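Long-range contact in myroilysin (Myroides sp. CSLB8, PDB 5ZJK), which probably acts as a zinc-dependent metalloendopeptidase of the astacin family, cleaving peptide bonds within protein chains: residues A[2-7]-A[156-161]. Residues are numbered along the deposited sequence; the frame is centred on the assembly and turned at random.
Sequences AVVRST and TQTQYS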
loop_
_atom_site.group_PDB
_atom_site.type_symbol
_atom_site.label_atom_id
_atom_site.label_comp_id
_atom_site.label_asym_id
_atom_site.label_seq_id
_atom_site.Cartn_x
_atom_site.Cartn_y
_atom_site.Cartn_z
ATOM N N ALA A 2 5.949 4.482 7.401
ATOM C CA ALA A 2 7.140 3.683 7.659
ATOM C C ALA A 2 7.591 2.946 6.402
ATOM O O ALA A 2 6.786 2.329 5.708
ATOM C CB ALA A 2 6.882 2.700 8.787
ATOM N N VAL A 3 8.887 3.020 6.120
ATOM C CA VAL A 3 9.471 2.370 4.954
ATOM C C VAL A 3 10.526 1.360 5.381
ATOM O O VAL A 3 11.352 1.656 6.240
ATOM C CB VAL A 3 10.120 3.398 4.001
ATOM C CG1 VAL A 3 10.855 2.700 2.863
ATOM C CG2 VAL A 3 9.084 4.361 3.463
ATOM N N VAL A 4 10.495 0.167 4.795
ATOM C CA VAL A 4 11.589 -0.778 4.980
ATOM C C VAL A 4 12.824 -0.220 4.284
ATOM O O VAL A 4 12.827 -0.041 3.066
ATOM C CB VAL A 4 11.254 -2.174 4.423
ATOM C CG1 VAL A 4 12.451 -3.102 4.561
ATOM C CG2 VAL A 4 10.048 -2.755 5.139
ATOM N N ARG A 5 13.865 0.063 5.063
ATOM C CA ARG A 5 15.055 0.745 4.559
ATOM C C ARG A 5 15.701 0.044 3.369
ATOM O O ARG A 5 16.158 0.695 2.431
ATOM C CB ARG A 5 16.091 0.898 5.675
ATOM C CG ARG A 5 15.685 1.850 6.783
ATOM C CD ARG A 5 16.894 2.281 7.602
ATOM N NE ARG A 5 17.047 3.732 7.615
ATOM C CZ ARG A 5 16.626 4.518 8.601
ATOM N NH1 ARG A 5 16.032 3.993 9.663
ATOM N NH2 ARG A 5 16.804 5.829 8.527
ATOM N N SER A 6 15.733 -1.284 3.407
ATOM C CA SER A 6 16.412 -2.059 2.375
ATOM C C SER A 6 15.628 -2.129 1.065
ATOM O O SER A 6 16.118 -2.670 0.076
ATOM C CB SER A 6 16.698 -3.473 2.883
ATOM O OG SER A 6 15.512 -4.103 3.332
ATOM N N THR A 7 14.417 -1.581 1.059
ATOM C CA THR A 7 13.583 -1.614 -0.139
ATOM C C THR A 7 13.523 -0.261 -0.839
ATOM O O THR A 7 12.874 -0.122 -1.874
ATOM C CB THR A 7 12.144 -2.060 0.185
ATOM O OG1 THR A 7 11.501 -1.070 0.997
ATOM C CG2 THR A 7 12.147 -3.393 0.915
ATOM N N THR A 156 14.701 -0.803 13.648
ATOM C CA THR A 156 16.041 -0.995 13.105
ATOM C C THR A 156 16.034 -1.237 11.598
ATOM O O THR A 156 16.984 -0.876 10.904
ATOM C CB THR A 156 16.759 -2.170 13.794
ATOM O OG1 THR A 156 16.002 -3.372 13.610
ATOM C CG2 THR A 156 16.913 -1.900 15.282
ATOM N N GLN A 157 14.969 -1.849 11.094
ATOM C CA GLN A 157 14.872 -2.142 9.668
ATOM C C GLN A 157 14.057 -1.099 8.914
ATOM O O GLN A 157 13.942 -1.164 7.691
ATOM C CB GLN A 157 14.260 -3.528 9.441
ATOM C CG GLN A 157 15.281 -4.635 9.232
ATOM C CD GLN A 157 14.759 -5.747 8.342
ATOM O OE1 GLN A 157 14.342 -6.801 8.824
ATOM N NE2 GLN A 157 14.777 -5.516 7.033
ATOM N N THR A 158 13.493 -0.139 9.638
ATOM C CA THR A 158 12.607 0.835 9.013
ATOM C C THR A 158 12.985 2.290 9.269
ATOM O O THR A 158 13.525 2.636 10.319
ATOM C CB THR A 158 11.149 0.643 9.476
ATOM O OG1 THR A 158 11.087 0.706 10.906
ATOM C CG2 THR A 158 10.609 -0.698 9.006
ATOM N N GLN A 159 12.698 3.129 8.280
ATOM C CA GLN A 159 12.736 4.576 8.430
ATOM C C GLN A 159 11.297 5.054 8.580
ATOM O O GLN A 159 10.461 4.792 7.717
ATOM C CB GLN A 159 13.412 5.233 7.228
ATOM C CG GLN A 159 13.434 6.749 7.265
ATOM C CD GLN A 159 13.999 7.345 5.992
ATOM O OE1 GLN A 159 14.073 6.676 4.962
ATOM N NE2 GLN A 159 14.401 8.608 6.056
ATOM N N TYR A 160 11.003 5.745 9.675
ATOM C CA TYR A 160 9.614 6.005 10.035
ATOM C C TYR A 160 9.354 7.406 10.575
ATOM O O TYR A 160 10.249 8.061 11.106
ATOM C CB TYR A 160 9.154 4.978 11.072
ATOM C CG TYR A 160 10.054 4.910 12.286
ATOM C CD1 TYR A 160 9.843 5.739 13.380
ATOM C CD2 TYR A 160 11.119 4.020 12.335
ATOM C CE1 TYR A 160 10.665 5.681 14.488
ATOM C CE2 TYR A 160 11.945 3.957 13.438
ATOM C CZ TYR A 160 11.713 4.789 14.511
ATOM O OH TYR A 160 12.534 4.728 15.613
ATOM N N SER A 161 8.110 7.850 10.429
ATOM C CA SER A 161 7.630 9.050 11.098
ATOM C C SER A 161 6.848 8.630 12.332
ATOM O O SER A 161 6.882 7.465 12.727
ATOM C CB SER A 161 6.750 9.886 10.170
ATOM O OG SER A 161 5.465 9.306 10.028
HETATM O O HOH W 1 15.412 -2.400 5.746
#
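Val3 and Gln159 form the hydrogen-bonded pair at the middle of a short two-stranded antiparallel ribbon. Val3 N donates to Gln159 O at 2.9 Å, and Gln159 N returns a bond of the same kind to Val3 O. Two residues further along, Arg5 N donates to Gln157 O at 2.9 Å, continuing the ladder as the first strand turns into a 3-10 segment. Ala2 with Tyr160 and Val4 with Thr158 are the flanking non-hydrogen-bonded pairs, their side chains on the face opposite Val3 and Gln159. The small methyl of Ala2 fits beside its neighbour on this face, its CB lying 3.9 Å from Tyr160 CB; the phenol ring lies beyond the contact.

Arg5 lies along the partner strand. Its chain bends at chi3 (123°) and brings the guanidinium over Gln159, whose CB sits beneath the centre of one face, 3.5 Å from the plane. Long and partly aliphatic, arginine can lay its CG near the backbone of 157-159 and still place NH1 2.9 Å from Thr158 O. Gln159 meets it with its CB and CG methylenes, apolar groups that suit the flat guanidinium face; CG, anti to the backbone N (chi1 177°), runs past NH2, and OE1 beyond is hydrogen-bonded to Lys8 NZ.

Further out, water 1 accepts from Ser6 N and donates to Gln157 O, so that this carbonyl serves both Arg5 and the water. Thr7 secures the turn: its N and OG1 both bind Val4 O, the hydroxyl at 2.7 Å. Thr158 OG1 is turned to Ser154 O.

Beta-branched Val3 suits an extended strand and packs on Phe197 of helix 192-201, which Gln159 also touches through Val201. Backbone hydrogen bonds between Ala2 and Ile112 and between Val4 and Gly110 join the ribbon to the segment between zinc ligands His107 and His113.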